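Local atomic coordinates of protein FmtA (Staphylococcus aureus, PDB entry 5ZH8), a protein that releases D-alanine from wall teichoic acid and lipoteichoic acid by ester hydrolysis, and influences methicillin resistance, autolysis and cell wall structure. Residues Gly107-Asp110 and Lys116-Pro119; Lys258-Gly263 and Asn287-Pro292; Tyr354-Tyr359 and His377-Ile382. All coordinates share one frame; numbering follows the deposited sequence.

Overall arrangement
All three contacts belong to the serine beta-lactamase-like fold of FmtA. Interactions 1 and 2 are neighbours, their centres about 11 Å apart: the loop 258-263 lies against the bulged corner at Gln-109, whose O is 3.2 Å from Lys-262 N, probably a hydrogen bond. The same loop turns Leu-260 to the short strand 288-290, which pairs with strand 123-124; in beta-lactamase relatives the helix that follows strand 123-124, here 129-142, carries the nucleophilic serine near its start. Interaction 3 stands apart, its centre about 24 Å from that of interaction 1 and about 23 Å from that of interaction 2, where the last helix covers the eight-stranded sheet.

Interaction 1. Residues Gly107-Asp110 and Lys116-Pro119; sequences GYQD and KNTP
Gly-107 and Asn-117 are joined by a nearly straight backbone hydrogen bond, Asn-117 N to Gly-107 O at 2.9 Å with 171° at the hydrogen. Next to it Tyr-108 and Lys-116 form an antiparallel non-hydrogen-bonded pair with CA atoms 4.1 Å apart. Their side chains diverge from the pair, and of the lysine side chain only CG reaches the phenol, coming obliquely beside it at 4.1 Å from CE2 of Tyr-108. The Asn-117 amide is laid across the backbone of Tyr-108 and Gln-109, a placement helped by its first torsion, which sets CG beside its own backbone N (chi1 -79°). Its OD1 meets the aliphatic root of Gln-109, 3.3 Å from CB of that residue, while ND2 sits 3.1 Å from O of Tyr-108 and is hydrogen-bonded to O of Tyr-106, which fixes the rotation of the amide. Gln-109 leaves this spot with an extended chain, CG anti to its backbone N, and takes its own amide onward to Thr-121 OG1 through OE1 and to Lys-258 O through NE2. The glutamine amide thus ties its own turn to the loops of Thr-121 and Lys-258. Opposite Ile-115 the chain carries one extra residue, Gln-109 and Asp-110 forming a classic beta bulge where the strand changes direction. The contact thus lies at the end of strand 99-106, where the chain folds back through strand 115-116 on its way to strand 123-124; Asn-89, just before strand 90-96, and Asn-366, just after strand 359-365, both donate to O of Tyr-108.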
loop_
_atom_site.group_PDB
_atom_site.type_symbol
_atom_site.label_atom_id
_atom_site.label_comp_id
_atom_site.label_asym_id
_atom_site.label_seq_id
_atom_site.Cartn_x
_atom_site.Cartn_y
_atom_site.Cartn_z
ATOM N N GLY A 107 -14.462 12.630 -5.634
ATOM C CA GLY A 107 -13.565 12.230 -6.717
ATOM C C GLY A 107 -14.209 11.258 -7.699
ATOM O O GLY A 107 -15.429 11.262 -7.876
ATOM N N TYR A 108 -13.391 10.408 -8.316
ATOM C CA TYR A 108 -13.831 9.581 -9.439
ATOM C C TYR A 108 -13.935 8.088 -9.146
ATOM O O TYR A 108 -13.065 7.498 -8.507
ATOM C CB TYR A 108 -12.895 9.797 -10.628
ATOM C CG TYR A 108 -12.983 11.197 -11.182
ATOM C CD1 TYR A 108 -12.196 12.226 -10.661
ATOM C CD2 TYR A 108 -13.870 11.505 -12.205
ATOM C CE1 TYR A 108 -12.278 13.511 -11.167
ATOM C CE2 TYR A 108 -13.958 12.789 -12.710
ATOM C CZ TYR A 108 -13.164 13.781 -12.191
ATOM O OH TYR A 108 -13.264 15.050 -12.702
ATOM N N GLN A 109 -15.022 7.496 -9.633
ATOM C CA GLN A 109 -15.213 6.044 -9.637
ATOM C C GLN A 109 -14.386 5.415 -10.756
ATOM O O GLN A 109 -13.770 4.360 -10.572
ATOM C CB GLN A 109 -16.693 5.731 -9.847
ATOM C CG GLN A 109 -17.035 4.258 -10.000
ATOM C CD GLN A 109 -18.457 4.074 -10.475
ATOM O OE1 GLN A 109 -19.383 4.661 -9.916
ATOM N NE2 GLN A 109 -18.634 3.274 -11.519
ATOM N N ASP A 110 -14.409 6.064 -11.917
ATOM C CA ASP A 110 -13.616 5.663 -13.065
ATOM C C ASP A 110 -12.940 6.918 -13.612
ATOM O O ASP A 110 -13.614 7.817 -14.119
ATOM C CB ASP A 110 -14.515 5.022 -14.124
ATOM C CG ASP A 110 -13.746 4.566 -15.370
ATOM O OD1 ASP A 110 -12.617 5.050 -15.608
ATOM O OD2 ASP A 110 -14.279 3.717 -16.117
ATOM N N LYS A 116 -17.858 10.162 -11.906
ATOM C CA LYS A 116 -17.691 10.587 -10.514
ATOM C C LYS A 116 -18.216 9.540 -9.546
ATOM O O LYS A 116 -19.122 8.797 -9.880
ATOM C CB LYS A 116 -18.391 11.928 -10.267
ATOM C CG LYS A 116 -17.673 13.115 -10.899
ATOM C CD LYS A 116 -17.728 14.336 -9.992
ATOM C CE LYS A 116 -16.882 15.488 -10.519
ATOM N NZ LYS A 116 -17.470 16.098 -11.749
ATOM N N ASN A 117 -17.627 9.484 -8.354
ATOM C CA ASN A 117 -18.149 8.653 -7.256
ATOM C C ASN A 117 -19.475 9.207 -6.755
ATOM O O ASN A 117 -19.580 10.390 -6.441
ATOM C CB ASN A 117 -17.171 8.604 -6.080
ATOM C CG ASN A 117 -16.024 7.641 -6.307
ATOM O OD1 ASN A 117 -16.228 6.507 -6.715
ATOM N ND2 ASN A 117 -14.811 8.085 -6.015
ATOM N N THR A 118 -20.482 8.350 -6.682
ATOM C CA THR A 118 -21.789 8.724 -6.161
ATOM C C THR A 118 -22.141 7.763 -5.037
ATOM O O THR A 118 -21.389 6.819 -4.781
ATOM C CB THR A 118 -22.852 8.642 -7.266
ATOM O OG1 THR A 118 -22.977 7.290 -7.710
ATOM C CG2 THR A 118 -22.456 9.503 -8.444
ATOM N N PRO A 119 -23.271 8.000 -4.348
ATOM C CA PRO A 119 -23.727 7.005 -3.369
ATOM C C PRO A 119 -24.027 5.635 -3.987
ATOM O O PRO A 119 -23.991 4.626 -3.290
ATOM C CB PRO A 119 -24.998 7.637 -2.794
ATOM C CG PRO A 119 -24.771 9.106 -2.926
ATOM C CD PRO A 119 -24.020 9.265 -4.226
#

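Interaction 2. Residues Lys258-Gly263 and Asn287-Pro292; sequences KYLAKG and NLYMTP
Leu-260 lies over one face of the Tyr-289 ring, the two side chains crossing at about a right angle. Its CB is the first atom to arrive, 4.1 Å from both CD2 and CE2 of Tyr-289, on one flank of the ring. CG comes closest, 3.6 Å from CD2 of Tyr-289, and stands 3.9 Å from the ring centroid and 21° off the normal, a CH-pi contact displaced toward the rim. From there the CD1 branch runs back toward the root of the tyrosine, 4.1 Å from both CB and CG of Tyr-289. CG of Tyr-289 is anti to its own carbonyl carbon (chi1 -74°), which turns the ring to the leucine. Tyr-289 is the central residue of strand 288-290, the middle member of a small antiparallel sheet between strands 123-124 and 248-250; the phenol also touches Leu-124 and Tyr-251. Past Leu-260 the loop places the carbonyl of Ala-261 at the ring edge, in its plane, with O 3.9 Å from CE2 of Tyr-289; that oxygen also takes a weak hydrogen bond from Gln-349 NE2. Backbone hydrogen bonds join Met-122 to Tyr-259 and Ala-261, which flank the leucine in sequence. At the far end of the strand Thr-291 occupies the N-cap position of helix 292-303, its OG1 accepting a weak bond from Asp-294 N.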
loop_
_atom_site.group_PDB
_atom_site.type_symbol
_atom_site.label_atom_id
_atom_site.label_comp_id
_atom_site.label_asym_id
_atom_site.label_seq_id
_atom_site.Cartn_x
_atom_site.Cartn_y
_atom_site.Cartn_z
ATOM N N LYS A 258 -22.321 -1.033 -14.123
ATOM C CA LYS A 258 -22.352 0.431 -14.213
ATOM C C LYS A 258 -21.740 1.130 -12.995
ATOM O O LYS A 258 -21.154 2.198 -13.121
ATOM C CB LYS A 258 -23.812 0.873 -14.335
ATOM C CG LYS A 258 -24.069 2.149 -15.113
ATOM C CD LYS A 258 -25.568 2.442 -15.189
ATOM C CE LYS A 258 -26.365 1.245 -15.716
ATOM N NZ LYS A 258 -27.759 1.576 -16.126
ATOM N N TYR A 259 -21.898 0.528 -11.819
ATOM C CA TYR A 259 -21.554 1.162 -10.552
ATOM C C TYR A 259 -20.303 0.586 -9.864
ATOM O O TYR A 259 -19.897 1.066 -8.801
ATOM C CB TYR A 259 -22.769 1.095 -9.613
ATOM C CG TYR A 259 -23.979 1.874 -10.120
ATOM C CD1 TYR A 259 -23.883 3.235 -10.412
ATOM C CD2 TYR A 259 -25.213 1.257 -10.306
ATOM C CE1 TYR A 259 -24.972 3.954 -10.877
ATOM C CE2 TYR A 259 -26.312 1.972 -10.770
ATOM C CZ TYR A 259 -26.183 3.322 -11.052
ATOM O OH TYR A 259 -27.255 4.057 -11.510
ATOM N N LEU A 260 -19.676 -0.415 -10.475
ATOM C CA LEU A 260 -18.515 -1.065 -9.864
ATOM C C LEU A 260 -17.276 -0.183 -9.996
ATOM O O LEU A 260 -16.829 0.100 -11.102
ATOM C CB LEU A 260 -18.277 -2.453 -10.480
ATOM C CG LEU A 260 -18.926 -3.692 -9.821
ATOM C CD1 LEU A 260 -20.327 -3.475 -9.252
ATOM C CD2 LEU A 260 -18.917 -4.854 -10.803
ATOM N N ALA A 261 -16.726 0.230 -8.860
ATOM C CA ALA A 261 -15.588 1.138 -8.827
ATOM C C ALA A 261 -14.300 0.482 -9.297
ATOM O O ALA A 261 -14.095 -0.714 -9.130
ATOM C CB ALA A 261 -15.399 1.690 -7.416
ATOM N N LYS A 262 -13.430 1.297 -9.876
ATOM C CA LYS A 262 -12.102 0.875 -10.279
ATOM C C LYS A 262 -11.123 1.341 -9.209
ATOM O O LYS A 262 -11.227 2.462 -8.713
ATOM C CB LYS A 262 -11.739 1.485 -11.636
ATOM C CG LYS A 262 -12.743 1.169 -12.734
ATOM C CD LYS A 262 -12.447 1.907 -14.037
ATOM C CE LYS A 262 -11.342 1.244 -14.843
ATOM N NZ LYS A 262 -11.058 1.987 -16.110
ATOM N N GLY A 263 -10.181 0.474 -8.856
ATOM C CA GLY A 263 -9.167 0.786 -7.855
ATOM C C GLY A 263 -7.891 1.246 -8.521
ATOM O O GLY A 263 -7.583 0.832 -9.641
ATOM N N ASN A 287 -14.594 -10.925 -3.034
ATOM C CA ASN A 287 -15.015 -10.636 -4.410
ATOM C C ASN A 287 -16.397 -9.981 -4.439
ATOM O O ASN A 287 -17.109 -10.073 -5.440
ATOM C CB ASN A 287 -14.990 -11.903 -5.275
ATOM C CG ASN A 287 -16.071 -12.904 -4.901
ATOM O OD1 ASN A 287 -16.704 -12.800 -3.848
ATOM N ND2 ASN A 287 -16.288 -13.882 -5.774
ATOM N N LEU A 288 -16.756 -9.304 -3.348
ATOM C CA LEU A 288 -18.049 -8.634 -3.236
ATOM C C LEU A 288 -17.885 -7.123 -3.321
ATOM O O LEU A 288 -16.927 -6.569 -2.789
ATOM C CB LEU A 288 -18.710 -8.987 -1.910
ATOM C CG LEU A 288 -20.188 -8.634 -1.767
ATOM C CD1 LEU A 288 -21.065 -9.637 -2.511
ATOM C CD2 LEU A 288 -20.540 -8.584 -0.290
ATOM N N TYR A 289 -18.840 -6.472 -3.987
ATOM C CA TYR A 289 -18.880 -5.019 -4.121
ATOM C C TYR A 289 -20.090 -4.462 -3.376
ATOM O O TYR A 289 -21.193 -4.973 -3.525
ATOM C CB TYR A 289 -18.962 -4.626 -5.597
ATOM C CG TYR A 289 -17.675 -4.803 -6.368
ATOM C CD1 TYR A 289 -17.193 -6.065 -6.688
ATOM C CD2 TYR A 289 -16.943 -3.696 -6.789
ATOM C CE1 TYR A 289 -16.014 -6.221 -7.405
ATOM C CE2 TYR A 289 -15.763 -3.839 -7.503
ATOM C CZ TYR A 289 -15.300 -5.098 -7.808
ATOM O OH TYR A 289 -14.126 -5.240 -8.510
ATOM N N MET A 290 -19.884 -3.414 -2.587
ATOM C CA MET A 290 -20.952 -2.811 -1.783
ATOM C C MET A 290 -20.907 -1.299 -1.871
ATOM O O MET A 290 -19.830 -0.712 -1.876
ATOM C CB MET A 290 -20.785 -3.146 -0.294
ATOM C CG MET A 290 -21.035 -4.576 0.107
ATOM S SD MET A 290 -21.054 -4.743 1.917
ATOM C CE MET A 290 -22.798 -4.493 2.230
ATOM N N THR A 291 -22.082 -0.675 -1.890
ATOM C CA THR A 291 -22.188 0.737 -1.548
ATOM C C THR A 291 -21.978 0.848 -0.045
ATOM O O THR A 291 -22.417 -0.024 0.700
ATOM C CB THR A 291 -23.562 1.339 -1.905
ATOM O OG1 THR A 291 -24.603 0.598 -1.266
ATOM C CG2 THR A 291 -23.794 1.319 -3.403
ATOM N N PRO A 292 -21.291 1.908 0.409
ATOM C CA PRO A 292 -21.165 2.170 1.852
ATOM C C PRO A 292 -22.499 2.157 2.611
ATOM O O PRO A 292 -22.551 1.692 3.742
ATOM C CB PRO A 292 -20.537 3.567 1.895
ATOM C CG PRO A 292 -19.729 3.637 0.648
ATOM C CD PRO A 292 -20.470 2.836 -0.391
#

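Interaction 3. Residues Tyr354-Tyr359 and His377-Ile382; sequences YYNDKY and HIYNDI
Tyr-379 has its CG anti to the backbone N (chi1 -174°), which throws the ring off the helix and onto the strand end, where Tyr-354 and Asn-356 receive it. Tyr-354 has its CG anti to the carbonyl carbon and presents a ring edge. The two phenols make a T-shaped pair: the edge of Tyr-354 points to the face of Tyr-379, centroids 5.6 Å apart and planes at 88°. CD2 of Tyr-354 leads, 3.8 Å from CG of Tyr-379, and makes a second, apolar contact with CB of Tyr-379, also at 3.8 Å; CB of Tyr-354 lies over the same Tyr-379 ring, 3.9 Å from CD1 of Tyr-379. Asn-356, with CG set between its backbone N and carbonyl carbon, meets the phenol end, its ND2 2.9 Å from OH of Tyr-379. Its OD1 is turned back to the main chain, accepting Lys-358 N at 2.8 Å from above the carbonyl plane and Tyr-359 N at 2.9 Å, closer to that plane. The first bond makes an Asx turn and the two together an Asx motif, in the link between strands 349-355 and 359-365. Through Tyr-379, helix 371-382 packs on the large sheet, beside helix 74-85, while Tyr-355 touches helix 292-303. His-377, on the same helix as Tyr-379, packs against Leu-87 of the second subunit. The polar ends are bonded outside the two segments: Tyr-354 OH to Glu-372 OE2, Tyr-379 OH to Thr-338 O and Asn-356 ND2 to Gln-385 OE1. With two backbone N-H groups on OD1 and Gln-385 on ND2, the Asn-356 amide is restrained in its rotation, so the aromatic packing is combined with a firmly oriented polar group at the phenol end.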
loop_
_atom_site.group_PDB
_atom_site.type_symbol
_atom_site.label_atom_id
_atom_site.label_comp_id
_atom_site.label_asym_id
_atom_site.label_seq_id
_atom_site.Cartn_x
_atom_site.Cartn_y
_atom_site.Cartn_z
ATOM N N TYR A 354 -15.855 1.597 10.932
ATOM C CA TYR A 354 -15.750 1.753 12.378
ATOM C C TYR A 354 -17.164 1.953 12.872
ATOM O O TYR A 354 -17.905 2.745 12.284
ATOM C CB TYR A 354 -14.944 2.996 12.733
ATOM C CG TYR A 354 -13.446 2.824 12.847
ATOM C CD1 TYR A 354 -12.760 1.829 12.162
ATOM C CD2 TYR A 354 -12.712 3.714 13.620
ATOM C CE1 TYR A 354 -11.388 1.715 12.279
ATOM C CE2 TYR A 354 -11.349 3.613 13.734
ATOM C CZ TYR A 354 -10.690 2.619 13.068
ATOM O OH TYR A 354 -9.328 2.553 13.218
ATOM N N TYR A 355 -17.556 1.243 13.929
ATOM C CA TYR A 355 -18.880 1.466 14.486
ATOM C C TYR A 355 -19.027 1.132 15.949
ATOM O O TYR A 355 -18.187 0.449 16.540
ATOM C CB TYR A 355 -19.950 0.729 13.670
ATOM C CG TYR A 355 -20.030 -0.766 13.859
ATOM C CD1 TYR A 355 -20.811 -1.317 14.868
ATOM C CD2 TYR A 355 -19.367 -1.632 13.000
ATOM C CE1 TYR A 355 -20.904 -2.683 15.027
ATOM C CE2 TYR A 355 -19.461 -3.007 13.156
ATOM C CZ TYR A 355 -20.231 -3.524 14.169
ATOM O OH TYR A 355 -20.327 -4.882 14.338
ATOM N N ASN A 356 -20.105 1.666 16.519
ATOM C CA ASN A 356 -20.550 1.342 17.866
ATOM C C ASN A 356 -22.090 1.369 17.888
ATOM O O ASN A 356 -22.715 1.201 16.837
ATOM C CB ASN A 356 -19.896 2.274 18.908
ATOM C CG ASN A 356 -20.260 3.733 18.728
ATOM O OD1 ASN A 356 -21.277 4.071 18.137
ATOM N ND2 ASN A 356 -19.430 4.606 19.269
ATOM N N ASP A 357 -22.707 1.569 19.049
ATOM C CA ASP A 357 -24.170 1.542 19.128
ATOM C C ASP A 357 -24.838 2.834 18.644
ATOM O O ASP A 357 -26.052 2.856 18.457
ATOM C CB ASP A 357 -24.629 1.199 20.545
ATOM C CG ASP A 357 -24.396 -0.267 20.906
ATOM O OD1 ASP A 357 -23.862 -1.035 20.076
ATOM O OD2 ASP A 357 -24.742 -0.652 22.041
ATOM N N LYS A 358 -24.062 3.900 18.439
ATOM C CA LYS A 358 -24.606 5.161 17.928
ATOM C C LYS A 358 -24.254 5.387 16.454
ATOM O O LYS A 358 -25.131 5.669 15.640
ATOM C CB LYS A 358 -24.111 6.346 18.758
ATOM C CG LYS A 358 -24.898 7.624 18.510
ATOM C CD LYS A 358 -24.357 8.791 19.313
ATOM C CE LYS A 358 -25.096 10.087 19.012
ATOM N NZ LYS A 358 -24.404 11.270 19.604
ATOM N N TYR A 359 -22.975 5.270 16.121
ATOM C CA TYR A 359 -22.508 5.544 14.769
ATOM C C TYR A 359 -22.043 4.291 14.040
ATOM O O TYR A 359 -21.385 3.432 14.625
ATOM C CB TYR A 359 -21.352 6.547 14.802
ATOM C CG TYR A 359 -21.752 7.928 15.246
ATOM C CD1 TYR A 359 -22.471 8.764 14.407
ATOM C CD2 TYR A 359 -21.418 8.396 16.512
ATOM C CE1 TYR A 359 -22.841 10.032 14.809
ATOM C CE2 TYR A 359 -21.782 9.664 16.925
ATOM C CZ TYR A 359 -22.488 10.481 16.068
ATOM O OH TYR A 359 -22.851 11.741 16.472
ATOM N N HIS A 377 -9.929 9.705 12.330
ATOM C CA HIS A 377 -10.113 11.127 12.526
ATOM C C HIS A 377 -11.597 11.451 12.591
ATOM O O HIS A 377 -12.019 12.299 13.367
ATOM C CB HIS A 377 -9.440 11.904 11.406
ATOM C CG HIS A 377 -9.585 13.385 11.531
ATOM N ND1 HIS A 377 -8.996 14.107 12.546
ATOM C CD2 HIS A 377 -10.251 14.280 10.767
ATOM C CE1 HIS A 377 -9.297 15.383 12.406
ATOM N NE2 HIS A 377 -10.048 15.517 11.329
ATOM N N ILE A 378 -12.391 10.762 11.783
ATOM C CA ILE A 378 -13.833 10.970 11.768
ATOM C C ILE A 378 -14.481 10.420 13.047
ATOM O O ILE A 378 -15.267 11.097 13.700
ATOM C CB ILE A 378 -14.457 10.321 10.518
ATOM C CG1 ILE A 378 -14.042 11.108 9.273
ATOM C CG2 ILE A 378 -15.972 10.247 10.634
ATOM C CD1 ILE A 378 -14.457 10.470 7.961
ATOM N N TYR A 379 -14.133 9.195 13.406
ATOM C CA TYR A 379 -14.757 8.504 14.528
ATOM C C TYR A 379 -14.302 9.059 15.892
ATOM O O TYR A 379 -15.121 9.324 16.779
ATOM C CB TYR A 379 -14.439 7.017 14.415
ATOM C CG TYR A 379 -15.118 6.118 15.422
ATOM C CD1 TYR A 379 -16.417 5.664 15.221
ATOM C CD2 TYR A 379 -14.436 5.682 16.557
ATOM C CE1 TYR A 379 -17.023 4.815 16.134
ATOM C CE2 TYR A 379 -15.028 4.840 17.477
ATOM C CZ TYR A 379 -16.319 4.404 17.264
ATOM O OH TYR A 379 -16.899 3.557 18.178
ATOM N N ASN A 380 -12.995 9.223 16.048
ATOM C CA ASN A 380 -12.426 9.660 17.311
ATOM C C ASN A 380 -12.405 11.177 17.444
ATOM O O ASN A 380 -12.858 11.710 18.453
ATOM C CB ASN A 380 -11.007 9.109 17.473
ATOM C CG ASN A 380 -10.972 7.596 17.501
ATOM O OD1 ASN A 380 -11.870 6.959 18.043
ATOM N ND2 ASN A 380 -9.931 7.016 16.934
ATOM N N ASP A 381 -11.880 11.881 16.444
ATOM C CA ASP A 381 -11.676 13.320 16.589
ATOM C C ASP A 381 -12.958 14.113 16.358
ATOM O O ASP A 381 -13.336 14.938 17.192
ATOM C CB ASP A 381 -10.543 13.819 15.682
ATOM C CG ASP A 381 -9.200 13.168 16.007
ATOM O OD1 ASP A 381 -9.003 12.728 17.163
ATOM O OD2 ASP A 381 -8.334 13.095 15.110
ATOM N N ILE A 382 -13.642 13.863 15.247
ATOM C CA ILE A 382 -14.807 14.672 14.903
ATOM C C ILE A 382 -16.056 14.206 15.650
ATOM O O ILE A 382 -16.702 15.001 16.326
ATOM C CB ILE A 382 -15.059 14.697 13.387
ATOM C CG1 ILE A 382 -13.841 15.297 12.671
ATOM C CG2 ILE A 382 -16.317 15.492 13.081
ATOM C CD1 ILE A 382 -13.947 15.341 11.155
#